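Long-range contacts in aerobactin synthase IucA (Klebsiella pneumoniae subsp. pneumoniae, PDB 5JM7), which probably catalyses the ATP-dependent joining of citrate to an acetylated hydroxylysine, a step in assembling the siderophore aerobactin: residues Ala183-Gln188 / Asp219-Phe224; Val294-Arg299 / Asp447-Ala452. All blocks are in the same frame, centred on the assembly; numbering follows the deposited sequence.

Contact 1: residues Ala183-Gln188 / Asp219-Phe224; sequences AVNKTQ and DNQWLF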
loop_
_atom_site.group_PDB
_atom_site.type_symbol
_atom_site.label_atom_id
_atom_site.label_comp_id
_atom_site.label_asym_id
_atom_site.label_seq_id
_atom_site.Cartn_x
_atom_site.Cartn_y
_atom_site.Cartn_z
ATOM N N ALA A 183 -10.721 -22.995 24.185
ATOM C CA ALA A 183 -9.601 -23.859 24.525
ATOM C C ALA A 183 -10.169 -25.237 24.842
ATOM O O ALA A 183 -10.987 -25.369 25.753
ATOM C CB ALA A 183 -8.813 -23.314 25.716
ATOM N N VAL A 184 -9.752 -26.257 24.091
ATOM C CA VAL A 184 -10.381 -27.576 24.148
ATOM C C VAL A 184 -9.327 -28.632 24.432
ATOM O O VAL A 184 -8.293 -28.678 23.760
ATOM C CB VAL A 184 -11.105 -27.927 22.836
ATOM C CG1 VAL A 184 -11.786 -29.280 22.975
ATOM C CG2 VAL A 184 -12.094 -26.853 22.460
ATOM N N ASN A 185 -9.616 -29.519 25.376
ATOM C CA ASN A 185 -8.709 -30.627 25.639
ATOM C C ASN A 185 -8.577 -31.503 24.396
ATOM O O ASN A 185 -9.566 -31.818 23.726
ATOM C CB ASN A 185 -9.201 -31.432 26.844
ATOM C CG ASN A 185 -8.183 -32.468 27.337
ATOM O OD1 ASN A 185 -7.484 -33.120 26.567
ATOM N ND2 ASN A 185 -8.046 -32.548 28.648
ATOM N N LYS A 186 -7.328 -31.870 24.090
ATOM C CA LYS A 186 -6.980 -32.707 22.943
ATOM C C LYS A 186 -7.836 -33.976 22.839
ATOM O O LYS A 186 -8.046 -34.497 21.732
ATOM C CB LYS A 186 -5.491 -33.046 23.065
ATOM C CG LYS A 186 -4.906 -33.941 22.018
ATOM C CD LYS A 186 -3.424 -34.163 22.324
ATOM C CE LYS A 186 -3.226 -35.109 23.480
ATOM N NZ LYS A 186 -1.780 -35.362 23.730
ATOM N N THR A 187 -8.339 -34.497 23.967
ATOM C CA THR A 187 -9.188 -35.685 23.888
ATOM C C THR A 187 -10.504 -35.386 23.179
ATOM O O THR A 187 -11.075 -36.279 22.543
ATOM C CB THR A 187 -9.488 -36.252 25.282
ATOM O OG1 THR A 187 -10.226 -35.288 26.047
ATOM C CG2 THR A 187 -8.193 -36.616 26.040
ATOM N N GLN A 188 -11.008 -34.155 23.280
ATOM C CA GLN A 188 -12.319 -33.813 22.736
ATOM C C GLN A 188 -12.248 -33.206 21.336
ATOM O O GLN A 188 -13.249 -32.664 20.845
ATOM C CB GLN A 188 -13.047 -32.848 23.673
ATOM C CG GLN A 188 -13.178 -33.346 25.122
ATOM C CD GLN A 188 -13.743 -34.753 25.198
ATOM O OE1 GLN A 188 -13.024 -35.686 25.536
ATOM N NE2 GLN A 188 -15.006 -34.922 24.806
ATOM N N ASP A 219 0.380 -28.400 25.167
ATOM C CA ASP A 219 0.450 -29.749 24.610
ATOM C C ASP A 219 -0.927 -30.393 24.561
ATOM O O ASP A 219 -1.271 -31.076 23.591
ATOM C CB ASP A 219 1.407 -30.615 25.443
ATOM C CG ASP A 219 2.868 -30.169 25.331
ATOM O OD1 ASP A 219 3.210 -29.426 24.386
ATOM O OD2 ASP A 219 3.683 -30.557 26.207
ATOM N N ASN A 220 -1.745 -30.146 25.582
ATOM C CA ASN A 220 -3.028 -30.809 25.744
ATOM C C ASN A 220 -4.227 -29.902 25.521
ATOM O O ASN A 220 -5.324 -30.416 25.292
ATOM C CB ASN A 220 -3.120 -31.421 27.153
ATOM C CG ASN A 220 -2.154 -32.581 27.353
ATOM O OD1 ASN A 220 -1.817 -33.310 26.409
ATOM N ND2 ASN A 220 -1.665 -32.725 28.580
ATOM N N GLN A 221 -4.057 -28.587 25.596
ATOM C CA GLN A 221 -5.145 -27.626 25.412
ATOM C C GLN A 221 -4.915 -26.934 24.070
ATOM O O GLN A 221 -3.944 -26.178 23.931
ATOM C CB GLN A 221 -5.188 -26.585 26.535
ATOM C CG GLN A 221 -5.382 -27.130 27.954
ATOM C CD GLN A 221 -6.694 -27.882 28.163
ATOM O OE1 GLN A 221 -7.743 -27.504 27.631
ATOM N NE2 GLN A 221 -6.639 -28.948 28.951
ATOM N N TRP A 222 -5.811 -27.171 23.099
ATOM C CA TRP A 222 -5.700 -26.621 21.750
ATOM C C TRP A 222 -6.775 -25.561 21.514
ATOM O O TRP A 222 -7.840 -25.568 22.144
ATOM C CB TRP A 222 -5.846 -27.714 20.682
ATOM C CG TRP A 222 -4.813 -28.811 20.739
ATOM C CD1 TRP A 222 -3.732 -28.887 21.583
ATOM C CD2 TRP A 222 -4.790 -30.006 19.945
ATOM N NE1 TRP A 222 -3.029 -30.044 21.340
ATOM C CE2 TRP A 222 -3.654 -30.750 20.344
ATOM C CE3 TRP A 222 -5.616 -30.513 18.932
ATOM C CZ2 TRP A 222 -3.319 -31.970 19.764
ATOM C CZ3 TRP A 222 -5.281 -31.729 18.344
ATOM C CH2 TRP A 222 -4.142 -32.447 18.761
ATOM N N LEU A 223 -6.489 -24.648 20.586
ATOM C CA LEU A 223 -7.405 -23.569 20.232
ATOM C C LEU A 223 -8.325 -24.017 19.095
ATOM O O LEU A 223 -7.862 -24.582 18.100
ATOM C CB LEU A 223 -6.626 -22.310 19.847
ATOM C CG LEU A 223 -5.872 -21.694 21.040
ATOM C CD1 LEU A 223 -4.919 -20.562 20.619
ATOM C CD2 LEU A 223 -6.862 -21.161 22.037
ATOM N N PHE A 224 -9.624 -23.779 19.256
ATOM C CA PHE A 224 -10.649 -24.346 18.379
ATOM C C PHE A 224 -11.533 -23.199 17.922
ATOM O O PHE A 224 -12.203 -22.567 18.767
ATOM C CB PHE A 224 -11.467 -25.411 19.113
ATOM C CG PHE A 224 -12.461 -26.153 18.238
ATOM C CD1 PHE A 224 -12.069 -27.277 17.526
ATOM C CD2 PHE A 224 -13.772 -25.725 18.133
ATOM C CE1 PHE A 224 -12.975 -27.963 16.731
ATOM C CE2 PHE A 224 -14.679 -26.402 17.315
ATOM C CZ PHE A 224 -14.282 -27.518 16.622
#
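A183, V184 and N185 pair with L223, W222 and Q221 as antiparallel strands; the axes of these short strands approach to 4.4 Å, with N-to-C directions 132° apart. V184 and W222 form the hydrogen-bonded pair: V184 N reaches W222 O at 2.8 Å and W222 N returns to V184 O at 3.0 Å. Beyond the ladder, where the first strand gives way to a 3-10 turn, K186 N still reaches N220 O at 2.8 Å. N185 OD1 accepts from T187 N in an Asx turn that helps shape this exit.

K186 carries the main side-chain contact. With CG anti to the backbone N (chi1 178°), its chain passes over one face of the W222 indole, CG lying 3.8 Å from the centroid of the six-membered ring in a CH-pi contact. The chain then bends at chi3, bringing NZ to a weak hydrogen bond with N220 OD1. W222 NE1 donates to D219 O at 3.0 Å, which helps fix the ring's rotation. V184 CG2 packs on F224 CB at 3.7 Å, beside L333 of strand 329-334. D219 OD1 accepts from Q199 of the second subunit, so the loop leading into the outermost strand of the three-stranded antiparallel sheet 221-226/177-185/249-255 lies at the subunit interface.

Contact 2: residues Val294-Arg299 / Asp447-Ala452; sequences VKEVKR and DCQGSA
R299 and Q449 reach past each other, each side chain running to the other's segment. R299 points from the helix toward the turn, its chain straight from CG to NE, and lays its CD 3.7 Å from Q449 O. NH1 then donates to that carbonyl oxygen at 2.9 Å. The donor lies in the carbonyl plane, but the bond is bent, with an N-H...O angle of 138°, and the oxygen sits at the edge of the guanidinium, near its plane. NH2 is taken by a salt bridge to E470; with NE bonded as well, all three guanidinium nitrogens are engaged, which fixes the rotation of the group.

Q449 crosses the other way. Its CG sits beside its own backbone N (chi1 -61°) and the rest of the chain is extended, carrying the amide to the flank of E296. Q449 NE2 comes within 3.3 Å of E296 CB, while the methylene CG of Q449 lies 3.7 Å from E296 O. Amide and carboxylate planes are turned 57° apart. Q449 OE1 accepts from K278 NZ, which also makes a long, weak ion pair with D447.

At the R299 backbone, a water donates to both R299 O, at 2.9 Å, and S451 OG, at 3.2 Å. S451 OG in turn donates to C448 O at 2.7 Å, bracing the turn.

Here the first turns of helix 294-306 dock against the turn that leads into strand 451-453. A sulfate about 6 Å from the Q449 side chain, though probably from the crystallisation liquor, may mark a pocket beside this junction, perhaps near the active-site cleft of this synthetase family.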
loop_
_atom_site.group_PDB
_atom_site.type_symbol
_atom_site.label_atom_id
_atom_site.label_comp_id
_atom_site.label_asym_id
_atom_site.label_seq_id
_atom_site.Cartn_x
_atom_site.Cartn_y
_atom_site.Cartn_z
ATOM N N VAL A 294 -19.341 -35.461 8.532
ATOM C CA VAL A 294 -18.050 -36.115 8.388
ATOM C C VAL A 294 -17.866 -36.629 6.967
ATOM O O VAL A 294 -16.767 -36.549 6.406
ATOM C CB VAL A 294 -17.907 -37.236 9.436
ATOM C CG1 VAL A 294 -16.607 -38.028 9.218
ATOM C CG2 VAL A 294 -17.948 -36.631 10.815
ATOM N N LYS A 295 -18.938 -37.142 6.350
ATOM C CA LYS A 295 -18.838 -37.602 4.966
ATOM C C LYS A 295 -18.487 -36.449 4.028
ATOM O O LYS A 295 -17.623 -36.595 3.156
ATOM C CB LYS A 295 -20.143 -38.276 4.527
ATOM N N GLU A 296 -19.127 -35.286 4.213
ATOM C CA GLU A 296 -18.813 -34.124 3.383
ATOM C C GLU A 296 -17.343 -33.717 3.505
ATOM O O GLU A 296 -16.680 -33.470 2.491
ATOM C CB GLU A 296 -19.738 -32.958 3.745
ATOM C CG GLU A 296 -21.201 -33.249 3.447
ATOM C CD GLU A 296 -22.156 -32.130 3.876
ATOM O OE1 GLU A 296 -21.710 -31.156 4.526
ATOM O OE2 GLU A 296 -23.371 -32.246 3.592
ATOM N N VAL A 297 -16.796 -33.669 4.725
ATOM C CA VAL A 297 -15.403 -33.239 4.837
ATOM C C VAL A 297 -14.455 -34.321 4.315
ATOM O O VAL A 297 -13.340 -34.007 3.884
ATOM C CB VAL A 297 -15.044 -32.797 6.283
ATOM C CG1 VAL A 297 -15.950 -31.670 6.746
ATOM C CG2 VAL A 297 -15.083 -33.949 7.268
ATOM N N LYS A 298 -14.875 -35.591 4.302
ATOM C CA LYS A 298 -14.039 -36.628 3.699
ATOM C C LYS A 298 -13.897 -36.444 2.192
ATOM O O LYS A 298 -12.869 -36.831 1.617
ATOM C CB LYS A 298 -14.603 -38.019 3.982
ATOM C CG LYS A 298 -14.651 -38.391 5.454
ATOM C CD LYS A 298 -13.269 -38.562 6.047
ATOM N N ARG A 299 -14.923 -35.890 1.527
ATOM C CA ARG A 299 -14.788 -35.539 0.115
ATOM C C ARG A 299 -13.651 -34.545 -0.106
ATOM O O ARG A 299 -12.908 -34.656 -1.096
ATOM C CB ARG A 299 -16.092 -34.959 -0.416
ATOM C CG ARG A 299 -17.210 -35.933 -0.485
ATOM C CD ARG A 299 -18.416 -35.274 -1.103
ATOM N NE ARG A 299 -19.515 -36.217 -1.223
ATOM C CZ ARG A 299 -20.719 -35.899 -1.681
ATOM N NH1 ARG A 299 -20.961 -34.655 -2.063
ATOM N NH2 ARG A 299 -21.668 -36.824 -1.770
ATOM N N ASP A 447 -15.270 -25.443 -3.428
ATOM C CA ASP A 447 -16.332 -26.293 -2.893
ATOM C C ASP A 447 -16.064 -27.719 -3.338
ATOM O O ASP A 447 -16.758 -28.261 -4.204
ATOM C CB ASP A 447 -17.741 -25.864 -3.302
ATOM C CG ASP A 447 -18.809 -26.615 -2.531
ATOM O OD1 ASP A 447 -18.458 -27.417 -1.643
ATOM O OD2 ASP A 447 -20.002 -26.391 -2.783
ATOM N N CYS A 448 -15.050 -28.334 -2.727
ATOM C CA CYS A 448 -14.656 -29.698 -3.038
ATOM C C CYS A 448 -15.726 -30.723 -2.693
ATOM O O CYS A 448 -15.570 -31.897 -3.035
ATOM C CB CYS A 448 -13.363 -30.003 -2.309
ATOM S SG CYS A 448 -12.018 -28.982 -2.923
ATOM N N GLN A 449 -16.804 -30.316 -2.029
ATOM C CA GLN A 449 -17.923 -31.215 -1.812
ATOM C C GLN A 449 -18.723 -31.410 -3.087
ATOM O O GLN A 449 -19.494 -32.374 -3.183
ATOM C CB GLN A 449 -18.805 -30.666 -0.678
ATOM C CG GLN A 449 -18.030 -30.569 0.648
ATOM C CD GLN A 449 -18.814 -29.900 1.779
ATOM O OE1 GLN A 449 -19.783 -29.169 1.550
ATOM N NE2 GLN A 449 -18.351 -30.108 3.013
ATOM N N GLY A 450 -18.538 -30.531 -4.073
ATOM C CA GLY A 450 -19.177 -30.670 -5.365
ATOM C C GLY A 450 -18.318 -31.408 -6.367
ATOM O O GLY A 450 -18.411 -31.165 -7.575
ATOM N N SER A 451 -17.478 -32.320 -5.886
ATOM C CA SER A 451 -16.658 -33.156 -6.747
ATOM C C SER A 451 -17.163 -34.601 -6.740
ATOM O O SER A 451 -17.820 -35.055 -5.795
ATOM C CB SER A 451 -15.184 -33.096 -6.324
ATOM O OG SER A 451 -15.011 -33.598 -5.006
ATOM N N ALA A 452 -16.856 -35.318 -7.821
ATOM C CA ALA A 452 -17.330 -36.681 -8.036
ATOM C C ALA A 452 -16.381 -37.340 -9.024
ATOM O O ALA A 452 -15.578 -36.669 -9.678
ATOM C CB ALA A 452 -18.771 -36.712 -8.547
HETATM O O HOH W 1 -13.714 -36.077 -3.528
#

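Followed from the N terminus, the chain closes contact 1 first: strand 177-185 is rejoined by strand 221-226 after a 30-residue excursion through strand 189-193 and helix 198-209. Contact 2 opens only later, at helix 294-306, and closes after 147 residues when the chain returns along 447-452, so that it joins parts belonging to the IucA/IucC-family and FhuF-like sequence regions. The two loops therefore lie in series, neither nested nor crossed. Contact 1 joins neighbouring strands of one peripheral sheet, whereas contact 2 binds together widely separated regions nearer the centre of the chain. Their centres are 26 Å apart, and their nearest atoms, about 11 Å apart, do not touch.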